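Local coordinates for halohydrin epoxidase A (Corynebacterium sp., PDB 4Z9F), which probably catalyses the reversible conversion of vicinal halohydrins into epoxides with release of hydrogen halide, at residues A174-N182 and R209-I220; D80-I91 and Y143-R151. The protein carries 1 engineered substitution. One frame throughout, in Å; residues are numbered along the deposited sequence.

Contact 1. Residues A174-N182 and R209-I220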
# COMPACT_ATOMS: atom_id res chain seq x y z
N ALA C 174 -0.13 11.47 -9.77
CA ALA C 174 1.29 11.43 -9.45
C ALA C 174 1.96 10.34 -10.28
O ALA C 174 1.41 9.25 -10.45
CB ALA C 174 1.53 11.18 -7.96
N ILE C 175 3.12 10.66 -10.83
CA ILE C 175 3.94 9.68 -11.52
C ILE C 175 5.21 9.49 -10.71
O ILE C 175 5.82 10.47 -10.26
CB ILE C 175 4.25 10.11 -12.97
CG1 ILE C 175 2.95 10.35 -13.73
CG2 ILE C 175 5.10 9.04 -13.66
CD1 ILE C 175 3.14 10.88 -15.14
N GLY C 176 5.58 8.22 -10.48
CA GLY C 176 6.74 7.89 -9.68
C GLY C 176 7.77 7.15 -10.50
O GLY C 176 7.77 5.91 -10.58
N PRO C 177 8.68 7.89 -11.13
CA PRO C 177 9.67 7.26 -12.00
C PRO C 177 10.85 6.68 -11.24
O PRO C 177 11.21 7.14 -10.15
CB PRO C 177 10.14 8.41 -12.91
CG PRO C 177 9.27 9.61 -12.56
CD PRO C 177 8.76 9.36 -11.17
N ASN C 178 11.44 5.65 -11.84
CA ASN C 178 12.78 5.15 -11.54
C ASN C 178 13.26 4.44 -12.80
O ASN C 178 12.46 3.99 -13.62
CB ASN C 178 12.79 4.19 -10.33
CG ASN C 178 14.18 4.07 -9.68
OD1 ASN C 178 15.15 4.70 -10.12
ND2 ASN C 178 14.27 3.26 -8.62
N PHE C 179 14.59 4.34 -12.94
CA PHE C 179 15.18 3.74 -14.14
C PHE C 179 14.58 4.36 -15.40
O PHE C 179 14.32 3.68 -16.39
CB PHE C 179 15.02 2.23 -14.12
CG PHE C 179 15.69 1.59 -12.94
CD1 PHE C 179 14.95 1.13 -11.86
CD2 PHE C 179 17.07 1.49 -12.89
CE1 PHE C 179 15.57 0.54 -10.78
CE2 PHE C 179 17.70 0.90 -11.80
CZ PHE C 179 16.95 0.43 -10.75
N PHE C 180 14.36 5.67 -15.35
CA PHE C 180 13.76 6.44 -16.42
C PHE C 180 14.87 7.24 -17.11
O PHE C 180 15.54 8.04 -16.46
CB PHE C 180 12.68 7.35 -15.83
CG PHE C 180 12.26 8.47 -16.72
CD1 PHE C 180 12.05 9.74 -16.20
CD2 PHE C 180 12.04 8.25 -18.07
CE1 PHE C 180 11.64 10.78 -17.02
CE2 PHE C 180 11.65 9.30 -18.90
CZ PHE C 180 11.45 10.55 -18.37
N ASN C 181 15.08 6.98 -18.41
CA ASN C 181 16.12 7.69 -19.16
C ASN C 181 15.78 9.18 -19.21
O ASN C 181 14.87 9.60 -19.92
CB ASN C 181 16.25 7.10 -20.57
CG ASN C 181 17.26 7.85 -21.45
OD1 ASN C 181 17.10 7.85 -22.67
ND2 ASN C 181 18.26 8.48 -20.86
N ASN C 182 16.50 9.97 -18.42
CA ASN C 182 16.22 11.38 -18.29
C ASN C 182 17.50 12.09 -17.87
O ASN C 182 18.40 11.46 -17.29
CB ASN C 182 15.08 11.62 -17.27
CG ASN C 182 15.53 11.53 -15.84
OD1 ASN C 182 16.09 12.47 -15.30
ND2 ASN C 182 15.27 10.37 -15.20
N ARG C 209 15.35 -2.57 -19.31
CA ARG C 209 15.88 -1.38 -19.96
C ARG C 209 15.36 -0.15 -19.24
O ARG C 209 14.40 -0.22 -18.48
CB ARG C 209 15.48 -1.34 -21.44
CG ARG C 209 13.96 -1.37 -21.65
CD ARG C 209 13.60 -1.04 -23.08
NE ARG C 209 12.17 -1.15 -23.37
CZ ARG C 209 11.29 -0.17 -23.14
NH1 ARG C 209 11.68 0.98 -22.61
NH2 ARG C 209 10.01 -0.35 -23.46
N LEU C 210 15.99 0.98 -19.50
CA LEU C 210 15.46 2.25 -19.04
C LEU C 210 14.14 2.57 -19.74
O LEU C 210 13.94 2.23 -20.91
CB LEU C 210 16.45 3.37 -19.30
CG LEU C 210 17.60 3.60 -18.30
CD1 LEU C 210 18.16 2.32 -17.76
CD2 LEU C 210 18.69 4.43 -18.96
N GLY C 211 13.26 3.26 -19.03
CA GLY C 211 12.08 3.82 -19.68
C GLY C 211 12.49 4.92 -20.64
O GLY C 211 13.37 5.73 -20.34
N ARG C 212 11.87 4.95 -21.81
CA ARG C 212 12.23 5.95 -22.80
C ARG C 212 11.55 7.29 -22.54
O ARG C 212 10.41 7.33 -22.05
CB ARG C 212 11.85 5.49 -24.20
CG ARG C 212 12.46 4.19 -24.63
CD ARG C 212 12.30 4.01 -26.14
NE ARG C 212 10.90 4.09 -26.53
CZ ARG C 212 10.09 3.05 -26.64
NH1 ARG C 212 10.54 1.83 -26.38
NH2 ARG C 212 8.82 3.23 -27.00
N PRO C 213 12.20 8.39 -22.92
CA PRO C 213 11.51 9.70 -22.88
C PRO C 213 10.13 9.68 -23.52
O PRO C 213 9.18 10.22 -22.93
CB PRO C 213 12.48 10.62 -23.64
CG PRO C 213 13.81 9.99 -23.46
CD PRO C 213 13.56 8.51 -23.46
N ASP C 214 9.97 9.05 -24.70
CA ASP C 214 8.68 9.09 -25.38
C ASP C 214 7.63 8.24 -24.67
O ASP C 214 6.43 8.45 -24.88
CB ASP C 214 8.79 8.64 -26.84
CG ASP C 214 9.17 7.17 -27.00
OD1 ASP C 214 8.27 6.30 -26.99
OD2 ASP C 214 10.38 6.87 -27.18
N GLU C 215 8.06 7.31 -23.82
CA GLU C 215 7.12 6.52 -23.04
C GLU C 215 6.58 7.33 -21.87
O GLU C 215 5.39 7.24 -21.55
CB GLU C 215 7.79 5.24 -22.55
CG GLU C 215 8.16 4.31 -23.68
CD GLU C 215 8.87 3.06 -23.21
OE1 GLU C 215 8.42 1.95 -23.58
OE2 GLU C 215 9.88 3.20 -22.50
N MET C 216 7.45 8.10 -21.21
CA MET C 216 6.97 9.07 -20.24
C MET C 216 6.08 10.09 -20.93
O MET C 216 5.06 10.51 -20.38
CB MET C 216 8.15 9.77 -19.56
CG MET C 216 7.78 10.88 -18.59
SD MET C 216 6.81 10.35 -17.15
CE MET C 216 8.09 9.68 -16.10
N GLY C 217 6.46 10.50 -22.14
CA GLY C 217 5.63 11.43 -22.88
C GLY C 217 4.25 10.88 -23.15
O GLY C 217 3.25 11.59 -22.98
N ALA C 218 4.17 9.61 -23.56
CA ALA C 218 2.89 9.00 -23.89
C ALA C 218 1.98 8.90 -22.67
O ALA C 218 0.76 9.11 -22.79
CB ALA C 218 3.11 7.62 -24.50
N LEU C 219 2.54 8.58 -21.50
CA LEU C 219 1.73 8.56 -20.28
C LEU C 219 1.18 9.96 -19.97
O LEU C 219 -0.00 10.12 -19.66
CB LEU C 219 2.56 8.03 -19.11
CG LEU C 219 1.90 8.07 -17.73
CD1 LEU C 219 0.65 7.22 -17.72
CD2 LEU C 219 2.87 7.63 -16.63
N ILE C 220 2.03 10.97 -20.08
CA ILE C 220 1.63 12.34 -19.75
C ILE C 220 0.54 12.83 -20.70
O ILE C 220 -0.44 13.46 -20.26
CB ILE C 220 2.86 13.26 -19.74
CG1 ILE C 220 3.67 13.04 -18.46
CG2 ILE C 220 2.46 14.72 -19.87
CD1 ILE C 220 4.96 13.86 -18.38
O HOH W 1 11.33 3.43 -16.34
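Met216 lays its terminal CE over one face of the Phe180 ring, 4.0 Å from the centroid and 19° off the normal, a CH-pi contact with SD farther out above the same face. Two bends along the Met216 chain (chi2 63°, chi3 80°) bring CE there and also against Pro177 CG, at 3.7 Å. Two residues earlier on the strand, Ile175 CD1 and Leu219 CD2 meet tip to tip at 3.6 Å. Strand 174-177 and helix 213-220 run nearly antiparallel, as the strand and the covering helix of a Rossmann-like fold related to short-chain dehydrogenases; as in related halohydrin dehalogenases, the loop after this strand probably helps form the halide site. Beyond the strand, a single beta bridge pairs Phe180 with Gly211: Gly211 N donates to Phe179 O at 2.9 Å and Asn181 N to Gly211 O at 2.9 Å. Asn182 CB covers the opposite face of the Phe180 ring, and Phe238 meets that ring edge-to-face. Glu215 braces the turn before the helix: its OE2 accepts from the backbone N of Arg212, the N-cap residue, at 2.7 Å, while Arg209 grips both carboxylate oxygens end-on.

Contact 2. Residues D80-I91 and Y143-R151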
# COMPACT_ATOMS: atom_id res chain seq x y z
N ASP C 80 8.83 18.54 -10.35
CA ASP C 80 9.69 19.00 -9.27
C ASP C 80 10.92 18.11 -9.15
O ASP C 80 10.86 16.90 -9.38
CB ASP C 80 8.90 19.04 -7.96
CG ASP C 80 7.65 19.90 -8.08
OD1 ASP C 80 7.80 21.14 -8.10
OD2 ASP C 80 6.53 19.35 -8.20
N TYR C 81 12.05 18.74 -8.83
CA TYR C 81 13.33 18.04 -8.73
C TYR C 81 14.25 18.90 -7.87
O TYR C 81 13.99 20.08 -7.64
CB TYR C 81 13.94 17.78 -10.11
CG TYR C 81 15.00 18.79 -10.50
CD1 TYR C 81 16.35 18.44 -10.50
CD2 TYR C 81 14.66 20.10 -10.83
CE1 TYR C 81 17.33 19.37 -10.84
CE2 TYR C 81 15.63 21.02 -11.18
CZ TYR C 81 16.96 20.65 -11.18
OH TYR C 81 17.92 21.57 -11.52
N ILE C 82 15.31 18.28 -7.36
CA ILE C 82 16.33 19.03 -6.64
C ILE C 82 17.67 18.62 -7.26
O ILE C 82 17.81 17.47 -7.70
CB ILE C 82 16.25 18.79 -5.12
CG1 ILE C 82 17.16 19.76 -4.36
CG2 ILE C 82 16.57 17.33 -4.76
CD1 ILE C 82 16.86 19.87 -2.88
N PRO C 83 18.63 19.54 -7.39
CA PRO C 83 19.91 19.18 -8.02
C PRO C 83 20.61 18.07 -7.25
O PRO C 83 20.74 18.13 -6.02
CB PRO C 83 20.70 20.49 -8.00
CG PRO C 83 19.64 21.56 -8.08
CD PRO C 83 18.49 21.01 -7.24
N ARG C 84 21.04 17.04 -7.98
CA ARG C 84 21.88 16.00 -7.42
C ARG C 84 23.12 16.60 -6.79
O ARG C 84 23.54 17.69 -7.18
CB ARG C 84 22.29 15.02 -8.51
CG ARG C 84 21.13 14.39 -9.20
CD ARG C 84 21.62 13.47 -10.28
NE ARG C 84 22.41 12.36 -9.75
CZ ARG C 84 22.89 11.37 -10.51
NH1 ARG C 84 22.65 11.36 -11.81
NH2 ARG C 84 23.59 10.39 -9.96
N PRO C 85 23.71 15.90 -5.81
CA PRO C 85 23.26 14.60 -5.30
C PRO C 85 22.34 14.75 -4.10
O PRO C 85 22.34 13.87 -3.23
CB PRO C 85 24.58 13.93 -4.90
CG PRO C 85 25.39 15.09 -4.36
CD PRO C 85 24.99 16.31 -5.19
N MET C 86 21.58 15.85 -4.04
CA MET C 86 20.80 16.12 -2.83
C MET C 86 19.72 15.06 -2.61
O MET C 86 19.32 14.84 -1.46
CB MET C 86 20.19 17.52 -2.90
CG MET C 86 21.22 18.64 -2.88
SD MET C 86 20.51 20.29 -2.59
CE MET C 86 20.22 20.24 -0.81
N ASN C 87 19.26 14.40 -3.66
CA ASN C 87 18.32 13.30 -3.48
C ASN C 87 18.90 12.20 -2.58
O ASN C 87 18.13 11.48 -1.93
CB ASN C 87 17.92 12.70 -4.83
CG ASN C 87 19.07 11.99 -5.53
OD1 ASN C 87 20.17 12.52 -5.64
ND2 ASN C 87 18.81 10.78 -6.01
N ARG C 88 20.22 12.09 -2.50
CA ARG C 88 20.85 11.06 -1.69
C ARG C 88 21.38 11.58 -0.36
O ARG C 88 22.19 10.91 0.27
CB ARG C 88 21.98 10.39 -2.48
CG ARG C 88 21.48 9.45 -3.54
CD ARG C 88 22.63 8.87 -4.32
NE ARG C 88 22.24 7.63 -4.98
CZ ARG C 88 22.51 6.42 -4.50
NH1 ARG C 88 22.12 5.35 -5.17
NH2 ARG C 88 23.18 6.29 -3.36
N LEU C 89 20.94 12.77 0.08
CA LEU C 89 21.40 13.28 1.36
C LEU C 89 20.98 12.34 2.48
O LEU C 89 19.80 11.95 2.54
CB LEU C 89 20.86 14.68 1.62
CG LEU C 89 21.64 15.79 0.91
CD1 LEU C 89 20.88 17.10 0.94
CD2 LEU C 89 23.02 15.96 1.55
N PRO C 90 21.89 11.94 3.36
CA PRO C 90 21.53 11.12 4.52
C PRO C 90 20.99 12.00 5.64
O PRO C 90 20.99 13.22 5.57
CB PRO C 90 22.87 10.48 4.90
CG PRO C 90 23.87 11.53 4.54
CD PRO C 90 23.32 12.30 3.36
N ILE C 91 20.55 11.36 6.72
CA ILE C 91 20.06 12.12 7.86
C ILE C 91 21.21 12.72 8.66
O ILE C 91 21.22 13.91 8.98
CB ILE C 91 19.15 11.24 8.73
CG1 ILE C 91 17.96 10.75 7.91
CG2 ILE C 91 18.70 11.99 9.96
CD1 ILE C 91 17.38 9.47 8.43
N TYR C 143 18.94 5.05 0.73
CA TYR C 143 19.79 6.21 0.48
C TYR C 143 18.99 7.48 0.20
O TYR C 143 19.60 8.50 -0.14
CB TYR C 143 20.75 5.91 -0.67
CG TYR C 143 20.13 5.15 -1.83
CD1 TYR C 143 19.48 5.83 -2.86
CD2 TYR C 143 20.22 3.76 -1.92
CE1 TYR C 143 18.93 5.15 -3.94
CE2 TYR C 143 19.67 3.07 -2.99
CZ TYR C 143 19.03 3.77 -4.00
OH TYR C 143 18.48 3.09 -5.07
N ASN C 144 17.67 7.44 0.36
CA ASN C 144 16.81 8.61 0.17
C ASN C 144 15.98 8.91 1.43
O ASN C 144 14.76 9.03 1.34
CB ASN C 144 15.86 8.41 -1.01
CG ASN C 144 16.58 8.09 -2.30
OD1 ASN C 144 16.33 7.05 -2.92
ND2 ASN C 144 17.45 8.99 -2.74
N PRO C 145 16.61 9.11 2.59
CA PRO C 145 15.81 9.28 3.82
C PRO C 145 15.27 10.69 4.03
O PRO C 145 14.50 10.89 4.98
CB PRO C 145 16.80 8.91 4.93
CG PRO C 145 18.14 9.37 4.36
CD PRO C 145 18.06 9.21 2.87
N LEU C 146 15.65 11.66 3.22
CA LEU C 146 15.05 12.98 3.26
C LEU C 146 14.25 13.28 2.01
O LEU C 146 13.14 13.82 2.09
CB LEU C 146 16.13 14.06 3.44
CG LEU C 146 16.90 13.94 4.76
CD1 LEU C 146 18.06 14.92 4.78
CD2 LEU C 146 15.97 14.17 5.94
N TYR C 147 14.81 12.90 0.86
CA TYR C 147 14.14 12.99 -0.44
C TYR C 147 12.88 12.13 -0.48
O TYR C 147 11.87 12.54 -1.05
CB TYR C 147 15.14 12.54 -1.51
CG TYR C 147 14.70 12.52 -2.96
CD1 TYR C 147 14.30 11.34 -3.57
CD2 TYR C 147 14.80 13.65 -3.76
CE1 TYR C 147 13.96 11.29 -4.91
CE2 TYR C 147 14.45 13.62 -5.09
CZ TYR C 147 14.03 12.44 -5.67
OH TYR C 147 13.69 12.39 -7.00
N GLY C 148 12.93 10.94 0.10
CA GLY C 148 11.76 10.08 0.16
C GLY C 148 10.59 10.74 0.86
O GLY C 148 9.50 10.86 0.28
N PRO C 149 10.77 11.14 2.12
CA PRO C 149 9.69 11.86 2.82
C PRO C 149 9.10 13.02 2.02
O PRO C 149 7.87 13.16 1.95
CB PRO C 149 10.39 12.34 4.10
CG PRO C 149 11.32 11.20 4.40
CD PRO C 149 11.84 10.75 3.05
N ALA C 150 9.95 13.84 1.41
CA ALA C 150 9.44 14.97 0.63
C ALA C 150 8.61 14.51 -0.57
O ALA C 150 7.56 15.09 -0.88
CB ALA C 150 10.60 15.87 0.20
N ARG C 151 9.07 13.48 -1.28
CA ARG C 151 8.28 12.94 -2.38
C ARG C 151 6.97 12.34 -1.87
O ARG C 151 5.91 12.51 -2.49
CB ARG C 151 9.06 11.87 -3.15
CG ARG C 151 10.28 12.40 -3.91
CD ARG C 151 9.88 13.31 -5.06
NE ARG C 151 11.01 13.56 -5.97
CZ ARG C 151 10.97 14.41 -6.98
NH1 ARG C 151 12.03 14.56 -7.76
NH2 ARG C 151 9.88 15.12 -7.21
O HOH W 2 17.63 11.93 0.89
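Asn87 sets its CB over one face of the Tyr147 ring, 3.6 Å from the centroid, while Arg151 CG lies over the opposite face and Ile82 CG2 comes up at the edge. Tyr147 and Arg151, four residues apart at the start of helix 147-165, match the Tyr-x3-Lys motif of short-chain dehydrogenases with arginine in place of lysine, probably the catalytic pair of a halohydrin dehalogenase. With CG anti to the backbone N (chi1 180°), the phenol extends alongside the 80-91 loop toward the Arg151 guanidinium, whose NH1 donates to Tyr147 OH at 2.8 Å. The same guanidinium takes Asp80 O at its edge, through NH1 and NH2 together; both nitrogens reach the oxygen from one face of the carbonyl plane, NH2 well above it. One carbonyl thereby helps fix the rotation of the arginine head. The Asp80 carboxylate is turned to Ser78 OG instead.

Farther along the loop, Arg88 stretches out, extended from CG to NE, and lies flat on Tyr143: planes 5° apart, CZ 3.9 Å from the ring centroid, a stacked cation-pi pair. Next to this stack, Asn144 presents ND2 to Asn87 O at 2.7 Å, from 56° out of the carbonyl plane though nearly within its own amide plane. Ile91 CD1 rests on Pro145 CB at 3.6 Å, and Leu146 CD1 reaches Pro90 O. The third subunit adds packing here, with Ser160 of that subunit on Pro145 and Ile111 of that subunit on Leu146. Water 2 ties loop to helix, giving hydrogen bonds to Asn87 O and Leu89 O and accepting one from Tyr147 N at 3.0 Å.

Overall arrangement
From the N terminus the chain builds the first strands of the parallel sheet and leaves strand 73-79 into the loop 80-91. After helix 96-123 and strand 127-132 it returns at 143-151, and contact 2 closes that 51-residue excursion on the start of helix 147-165. This helix leads into strand 170-177, where contact 1 opens; the 26 residues up to 209, largely helical, are closed when helix 213-224 covers the strand. The two contacts are in series, neither nested nor crossed, with centres about 19 Å apart and no direct touch. The loop spanned by contact 1 links back to contact 2: Tyr185 N bonds Asn182 OD1, while Asn87 packs on Tyr185. Contact 1 borders the second subunit, contact 2 the third.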